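Local coordinates for protein ACDH-11, isoform b (Caenorhabditis elegans, PDB 4Y9J) that belongs to the acyl-CoA dehydrogenase family, binding flavin-adenine dinucleotide in a tetramer whose chains combine helical domains with a central beta domain, at residues Lys154-Leu159 with Lys166-Ala171; Lys472-Leu477 with Ala532-Gly537; Gln476-Thr481 with Glu493-Ala498. All coordinates share one frame; numbering follows the deposited sequence.

Interaction 1. Residues Lys154-Leu159 with Lys166-Ala171; sequences KTLTSL and KLATEA
Where the two helices come nearest, next to Leu167, which leans on Leu256 and Lys258 of strand 252-258, Ala168 meets Leu156 with their CA atoms 6.3 Å apart. This turn of helix 166-175 is thus packed between the preceding helix and the beta domain. Ala168 itself offers two atoms to the same leucine: its CB lies 4.1 Å from Leu156 CD2, and its carbonyl O is 4.0 Å from Leu156 CD1. The leucine's CG sits beside the backbone N, opposite the carbonyl carbon (chi1 -63°), which directs both methyls at the second helix, CD2 to Ala168 CB and CD1 to Ala168 O and Ala171 CB. These are two consecutive helices joined by a short loop in the AidB-type N-terminal domain, and Leu161 from the connecting loop touches both Leu156 and Ala168. Thr169 points away from helix 143-158; its OG1 is hydrogen-bonded to His165 O and Gly163 N, tying the start of the second helix to that loop. Glu170 forms a salt bridge with Arg174 one turn on. Ala171 then brings its CB to 4.0 Å from Leu156 CD1, and Leu156 also touches Ile298 of strand 285-298.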
# COMPACT_ATOMS: atom_id res chain seq x y z
N LYS B 154 -32.40 -22.88 -5.29
CA LYS B 154 -33.60 -23.19 -4.58
C LYS B 154 -34.72 -22.25 -4.98
O LYS B 154 -35.86 -22.66 -5.15
CB LYS B 154 -33.34 -23.07 -3.07
CG LYS B 154 -34.55 -23.39 -2.21
CD LYS B 154 -34.92 -24.84 -2.31
CE LYS B 154 -36.12 -25.09 -1.39
NZ LYS B 154 -35.93 -26.26 -0.51
N THR B 155 -34.39 -20.96 -5.06
CA THR B 155 -35.39 -19.98 -5.41
C THR B 155 -35.93 -20.21 -6.80
O THR B 155 -37.16 -20.27 -7.03
CB THR B 155 -34.77 -18.57 -5.34
OG1 THR B 155 -34.39 -18.31 -3.99
CG2 THR B 155 -35.74 -17.50 -5.82
N LEU B 156 -35.05 -20.38 -7.77
CA LEU B 156 -35.49 -20.50 -9.13
C LEU B 156 -36.27 -21.81 -9.40
O LEU B 156 -37.31 -21.82 -10.09
CB LEU B 156 -34.32 -20.34 -10.09
CG LEU B 156 -33.61 -18.98 -10.07
CD1 LEU B 156 -32.42 -19.05 -11.03
CD2 LEU B 156 -34.56 -17.87 -10.50
N THR B 157 -35.84 -22.89 -8.77
CA THR B 157 -36.59 -24.11 -8.90
C THR B 157 -37.93 -24.08 -8.18
O THR B 157 -38.87 -24.64 -8.67
CB THR B 157 -35.79 -25.36 -8.56
OG1 THR B 157 -35.29 -25.27 -7.23
CG2 THR B 157 -34.63 -25.48 -9.46
N SER B 158 -38.01 -23.38 -7.03
CA SER B 158 -39.25 -23.29 -6.26
C SER B 158 -40.28 -22.54 -6.99
O SER B 158 -41.46 -22.79 -6.76
CB SER B 158 -39.07 -22.61 -4.92
OG SER B 158 -38.32 -23.46 -4.13
N LEU B 159 -39.87 -21.61 -7.84
CA LEU B 159 -40.82 -20.80 -8.62
C LEU B 159 -41.28 -21.48 -9.89
O LEU B 159 -42.03 -20.90 -10.70
CB LEU B 159 -40.20 -19.43 -8.90
CG LEU B 159 -39.98 -18.56 -7.67
CD1 LEU B 159 -39.10 -17.42 -8.09
CD2 LEU B 159 -41.28 -18.02 -7.14
N LYS B 166 -36.16 -19.02 -19.77
CA LYS B 166 -34.88 -19.20 -20.46
C LYS B 166 -33.64 -18.94 -19.57
O LYS B 166 -32.80 -19.82 -19.38
CB LYS B 166 -34.90 -18.26 -21.64
CG LYS B 166 -33.71 -18.35 -22.60
CD LYS B 166 -33.98 -17.36 -23.75
CE LYS B 166 -33.09 -17.61 -24.95
NZ LYS B 166 -31.76 -17.09 -24.62
N LEU B 167 -33.53 -17.76 -19.00
CA LEU B 167 -32.39 -17.44 -18.17
C LEU B 167 -32.35 -18.28 -16.87
O LEU B 167 -31.30 -18.78 -16.47
CB LEU B 167 -32.35 -15.93 -17.84
CG LEU B 167 -31.13 -15.45 -17.01
CD1 LEU B 167 -29.82 -15.80 -17.71
CD2 LEU B 167 -31.18 -13.96 -16.67
N ALA B 168 -33.51 -18.50 -16.25
CA ALA B 168 -33.56 -19.22 -14.99
C ALA B 168 -33.12 -20.66 -15.21
O ALA B 168 -32.48 -21.24 -14.37
CB ALA B 168 -34.94 -19.14 -14.40
N THR B 169 -33.47 -21.21 -16.34
CA THR B 169 -33.13 -22.61 -16.66
C THR B 169 -31.60 -22.74 -16.88
O THR B 169 -30.95 -23.62 -16.29
CB THR B 169 -33.95 -23.12 -17.85
OG1 THR B 169 -35.37 -23.07 -17.55
CG2 THR B 169 -33.52 -24.50 -18.26
N GLU B 170 -31.04 -21.86 -17.68
CA GLU B 170 -29.57 -21.82 -17.87
C GLU B 170 -28.85 -21.59 -16.55
O GLU B 170 -27.88 -22.28 -16.24
CB GLU B 170 -29.14 -20.77 -18.88
CG GLU B 170 -27.60 -20.64 -18.89
CD GLU B 170 -27.07 -19.67 -19.92
OE1 GLU B 170 -27.74 -18.63 -20.19
OE2 GLU B 170 -25.98 -19.98 -20.46
N ALA B 171 -29.37 -20.66 -15.75
CA ALA B 171 -28.79 -20.37 -14.44
C ALA B 171 -28.81 -21.61 -13.56
O ALA B 171 -27.81 -22.00 -13.00
CB ALA B 171 -29.50 -19.19 -13.77

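Interaction 2. Residues Lys472-Leu477 with Ala532-Gly537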
# COMPACT_ATOMS: atom_id res chain seq x y z
N LYS B 472 -44.17 -31.46 20.47
CA LYS B 472 -44.17 -32.82 19.89
C LYS B 472 -42.78 -33.29 19.45
O LYS B 472 -42.38 -34.41 19.81
CB LYS B 472 -45.08 -32.90 18.69
CG LYS B 472 -46.52 -32.84 19.09
CD LYS B 472 -47.44 -32.93 17.91
CE LYS B 472 -48.85 -32.95 18.47
NZ LYS B 472 -49.80 -32.99 17.34
N ARG B 473 -42.05 -32.44 18.72
CA ARG B 473 -40.66 -32.77 18.34
C ARG B 473 -39.77 -33.03 19.58
O ARG B 473 -39.06 -34.05 19.67
CB ARG B 473 -40.08 -31.68 17.40
CG ARG B 473 -38.66 -31.94 16.86
CD ARG B 473 -38.56 -33.25 16.10
NE ARG B 473 -37.20 -33.59 15.68
CZ ARG B 473 -36.68 -34.81 15.76
NH1 ARG B 473 -37.36 -35.81 16.24
NH2 ARG B 473 -35.45 -35.05 15.33
N VAL B 474 -39.83 -32.11 20.55
CA VAL B 474 -39.01 -32.31 21.73
C VAL B 474 -39.33 -33.62 22.41
O VAL B 474 -38.44 -34.36 22.77
CB VAL B 474 -39.14 -31.17 22.74
CG1 VAL B 474 -38.38 -31.51 24.01
CG2 VAL B 474 -38.59 -29.90 22.16
N GLU B 475 -40.61 -33.92 22.59
CA GLU B 475 -40.97 -35.21 23.22
C GLU B 475 -40.54 -36.46 22.40
O GLU B 475 -40.14 -37.54 23.03
CB GLU B 475 -42.45 -35.25 23.57
CG GLU B 475 -43.36 -35.04 22.37
CD GLU B 475 -44.42 -36.13 22.14
OE1 GLU B 475 -45.27 -36.35 23.04
OE2 GLU B 475 -44.41 -36.72 21.01
N GLN B 476 -40.52 -36.35 21.05
CA GLN B 476 -39.97 -37.49 20.28
C GLN B 476 -38.52 -37.76 20.66
O GLN B 476 -38.09 -38.92 20.86
CB GLN B 476 -39.98 -37.18 18.79
CG GLN B 476 -41.37 -36.99 18.22
CD GLN B 476 -41.37 -36.64 16.74
OE1 GLN B 476 -40.43 -36.11 16.18
NE2 GLN B 476 -42.45 -37.02 16.09
N LEU B 477 -37.78 -36.66 20.76
CA LEU B 477 -36.36 -36.72 21.03
C LEU B 477 -36.18 -37.30 22.46
O LEU B 477 -35.33 -38.19 22.74
CB LEU B 477 -35.74 -35.35 20.89
CG LEU B 477 -35.50 -34.90 19.42
CD1 LEU B 477 -35.14 -33.43 19.34
CD2 LEU B 477 -34.40 -35.74 18.75
N ALA B 532 -33.79 -22.36 20.99
CA ALA B 532 -32.53 -22.92 20.54
C ALA B 532 -32.00 -23.88 21.57
O ALA B 532 -31.61 -24.96 21.24
CB ALA B 532 -31.51 -21.82 20.27
N ARG B 533 -32.01 -23.50 22.85
CA ARG B 533 -31.39 -24.32 23.88
C ARG B 533 -32.20 -25.58 24.18
O ARG B 533 -31.62 -26.62 24.49
CB ARG B 533 -31.19 -23.52 25.13
CG ARG B 533 -30.18 -22.40 24.92
CD ARG B 533 -29.93 -21.50 26.11
NE ARG B 533 -31.13 -20.76 26.54
CZ ARG B 533 -31.24 -19.44 26.81
NH1 ARG B 533 -30.16 -18.60 26.68
NH2 ARG B 533 -32.48 -18.98 27.22
N ILE B 534 -33.52 -25.47 24.21
CA ILE B 534 -34.40 -26.61 24.41
C ILE B 534 -34.17 -27.63 23.30
O ILE B 534 -34.03 -28.84 23.56
CB ILE B 534 -35.90 -26.18 24.49
CG1 ILE B 534 -36.12 -25.44 25.84
CG2 ILE B 534 -36.85 -27.40 24.38
CD1 ILE B 534 -37.47 -24.79 25.99
N TYR B 535 -34.21 -27.14 22.08
CA TYR B 535 -34.10 -28.01 20.91
C TYR B 535 -32.72 -28.66 20.91
O TYR B 535 -32.61 -29.89 20.72
CB TYR B 535 -34.35 -27.17 19.64
CG TYR B 535 -34.94 -27.91 18.46
CD1 TYR B 535 -34.74 -29.27 18.26
CD2 TYR B 535 -35.67 -27.19 17.48
CE1 TYR B 535 -35.32 -29.93 17.15
CE2 TYR B 535 -36.23 -27.82 16.37
CZ TYR B 535 -36.02 -29.15 16.17
OH TYR B 535 -36.54 -29.72 15.05
N SER B 536 -31.69 -27.87 21.19
CA SER B 536 -30.30 -28.36 21.14
C SER B 536 -30.08 -29.40 22.26
O SER B 536 -29.44 -30.47 22.06
CB SER B 536 -29.28 -27.22 21.25
OG SER B 536 -29.32 -26.36 20.11
N GLY B 537 -30.62 -29.13 23.44
CA GLY B 537 -30.47 -30.06 24.53
C GLY B 537 -31.08 -31.41 24.25
O GLY B 537 -30.52 -32.49 24.59
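Tyr535 pushes its ring from helix 524-545 against Arg473 and Leu477 of helix 466-478. The phenol OH stands 3.6 Å from Arg473 CG and also lies at the edge of the guanidinium, in its plane, while ring and guanidinium planes are turned 83° apart. Arg473 reaches this place through a bend: CG is anti to the backbone N, and the chain then folds at chi2 (58°). One turn further along, Leu477 CD1 approaches Tyr535 CE1 obliquely at 4.1 Å. The same leucine lays its CG 3.7 Å above the plane of the Arg473 guanidinium, offset toward its rim. Beside this group the methyls Val474 CG2 and Ile534 CG2 touch at 3.8 Å, the two side chains crossing at about a right angle.

In the second shell, Glu374 of helix 352-383 holds both polar ends through one oxygen, OE2: it forms a salt bridge with Arg473 NE and a hydrogen bond with Tyr535 OH. From the other end of the guanidinium, NH1 donates to Gln476 OE1 at 3.1 Å, further limiting its rotation. Val495 of helix 486-512 touches both Val474 and Ile534. The axes of the two short segments approach to 10.0 Å, at 29° to each other, within the all-helical C-terminal region related to the acyl-CoA dehydrogenase C-terminal fold.

Interaction 3. Residues Gln476-Thr481 with Glu493-Ala498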
# COMPACT_ATOMS: atom_id res chain seq x y z
N GLN B 476 -40.52 -36.35 21.05
CA GLN B 476 -39.97 -37.49 20.28
C GLN B 476 -38.52 -37.76 20.66
O GLN B 476 -38.09 -38.92 20.86
CB GLN B 476 -39.98 -37.18 18.79
CG GLN B 476 -41.37 -36.99 18.22
CD GLN B 476 -41.37 -36.64 16.74
OE1 GLN B 476 -40.43 -36.11 16.18
NE2 GLN B 476 -42.45 -37.02 16.09
N LEU B 477 -37.78 -36.66 20.76
CA LEU B 477 -36.36 -36.72 21.03
C LEU B 477 -36.18 -37.30 22.46
O LEU B 477 -35.33 -38.19 22.74
CB LEU B 477 -35.74 -35.35 20.89
CG LEU B 477 -35.50 -34.90 19.42
CD1 LEU B 477 -35.14 -33.43 19.34
CD2 LEU B 477 -34.40 -35.74 18.75
N LEU B 478 -37.01 -36.84 23.37
CA LEU B 478 -36.82 -37.21 24.77
C LEU B 478 -37.31 -38.66 25.01
O LEU B 478 -36.78 -39.37 25.89
CB LEU B 478 -37.52 -36.22 25.70
CG LEU B 478 -36.92 -34.80 25.74
CD1 LEU B 478 -37.65 -34.01 26.78
CD2 LEU B 478 -35.43 -34.80 25.98
N GLY B 479 -38.33 -39.10 24.26
CA GLY B 479 -38.71 -40.54 24.29
C GLY B 479 -37.48 -41.26 23.74
O GLY B 479 -36.74 -40.68 22.94
N ASN B 480 -37.21 -42.50 24.17
CA ASN B 480 -35.87 -43.10 23.94
C ASN B 480 -34.66 -42.39 24.64
O ASN B 480 -33.53 -42.82 24.43
CB ASN B 480 -35.54 -43.43 22.43
CG ASN B 480 -35.94 -42.32 21.44
OD1 ASN B 480 -35.15 -41.39 21.13
ND2 ASN B 480 -37.17 -42.43 20.91
N THR B 481 -34.87 -41.36 25.49
CA THR B 481 -33.89 -41.02 26.57
C THR B 481 -33.51 -42.29 27.36
O THR B 481 -34.36 -43.17 27.67
CB THR B 481 -34.36 -39.97 27.66
OG1 THR B 481 -34.81 -38.74 27.08
CG2 THR B 481 -33.21 -39.61 28.62
N GLU B 493 -35.37 -34.04 32.45
CA GLU B 493 -36.31 -33.30 33.29
C GLU B 493 -36.06 -31.80 33.17
O GLU B 493 -36.99 -31.00 33.26
CB GLU B 493 -36.23 -33.72 34.76
CG GLU B 493 -36.69 -35.16 34.94
CD GLU B 493 -36.31 -35.77 36.28
OE1 GLU B 493 -35.62 -35.14 37.08
OE2 GLU B 493 -36.72 -36.91 36.53
N ALA B 494 -34.81 -31.41 32.93
CA ALA B 494 -34.48 -29.98 32.69
C ALA B 494 -35.15 -29.42 31.40
O ALA B 494 -35.78 -28.35 31.39
CB ALA B 494 -32.99 -29.81 32.66
N VAL B 495 -35.06 -30.19 30.33
CA VAL B 495 -35.65 -29.80 29.07
C VAL B 495 -37.20 -29.73 29.19
O VAL B 495 -37.84 -28.75 28.77
CB VAL B 495 -35.22 -30.79 27.97
CG1 VAL B 495 -35.98 -30.49 26.70
CG2 VAL B 495 -33.74 -30.71 27.71
N GLU B 496 -37.81 -30.76 29.78
CA GLU B 496 -39.29 -30.74 29.99
C GLU B 496 -39.82 -29.55 30.77
O GLU B 496 -40.90 -28.97 30.46
CB GLU B 496 -39.78 -32.03 30.64
CG GLU B 496 -39.84 -33.14 29.61
CD GLU B 496 -40.09 -34.49 30.22
OE1 GLU B 496 -40.02 -34.62 31.48
OE2 GLU B 496 -40.40 -35.39 29.42
N SER B 497 -39.06 -29.23 31.79
CA SER B 497 -39.37 -28.09 32.67
C SER B 497 -39.28 -26.76 31.92
O SER B 497 -40.15 -25.89 32.05
CB SER B 497 -38.38 -28.04 33.83
OG SER B 497 -38.77 -27.03 34.72
N ALA B 498 -38.23 -26.63 31.13
CA ALA B 498 -38.03 -25.41 30.36
C ALA B 498 -39.09 -25.29 29.28
O ALA B 498 -39.63 -24.22 29.04
CB ALA B 498 -36.63 -25.37 29.76
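Leu478 and Val495 mark the closest backbone approach, CA to CA 8.6 Å, at the point where helix 466-478 ends and the chain enters a type II beta turn from Leu478 to Thr481. These are two consecutive helices of the helical C-terminal region, joined by a turn and a short loop: the chain leaves one helix, turns, and comes back as helix 486-512 to pack on the helix it has just left. The turn is closed by Thr481 N donating to Leu478 O at 2.8 Å, with Asn480 taking the positive phi (63°) characteristic of the third position of a type II turn. Thr481 OG1 is also placed near Leu478 O, but so close that its exact position is doubtful.

Leu478 carries the contact from the first segment. Its CD1 methyl extends into the notch between two consecutive residues of the second helix. On one of them, Val495, CG1 receives it at 3.9 Å. Ile541 of helix 524-545 also touches Leu478, and Leu567 from a loop touches Val495. Glu496 is the solvent-facing partner: its side chain runs past the leucine in the opposite direction, its OE2 makes a long, weak ion pair with Lys492, and its aliphatic CG lies 3.7 Å from Leu478 CD1.

Following the chain from the N terminus, interaction 1 comes first: it closes a seven-residue connection between consecutive helices of the N-terminal domain, next to the beta domain. It is finished well before the other two begin, and its nearest atoms stay about 16 Å from interaction 2 and about 20 Å from interaction 3. Those two both start from helix 466-478 and share Gln476 and Leu477. Interaction 3 closes its loop early, at helix 486-512, and so nests inside the longer excursion that interaction 2 closes at helix 524-545. Val474 CG1 and Val495 CG1, 3.7 Å apart, join the two into one three-helix packing.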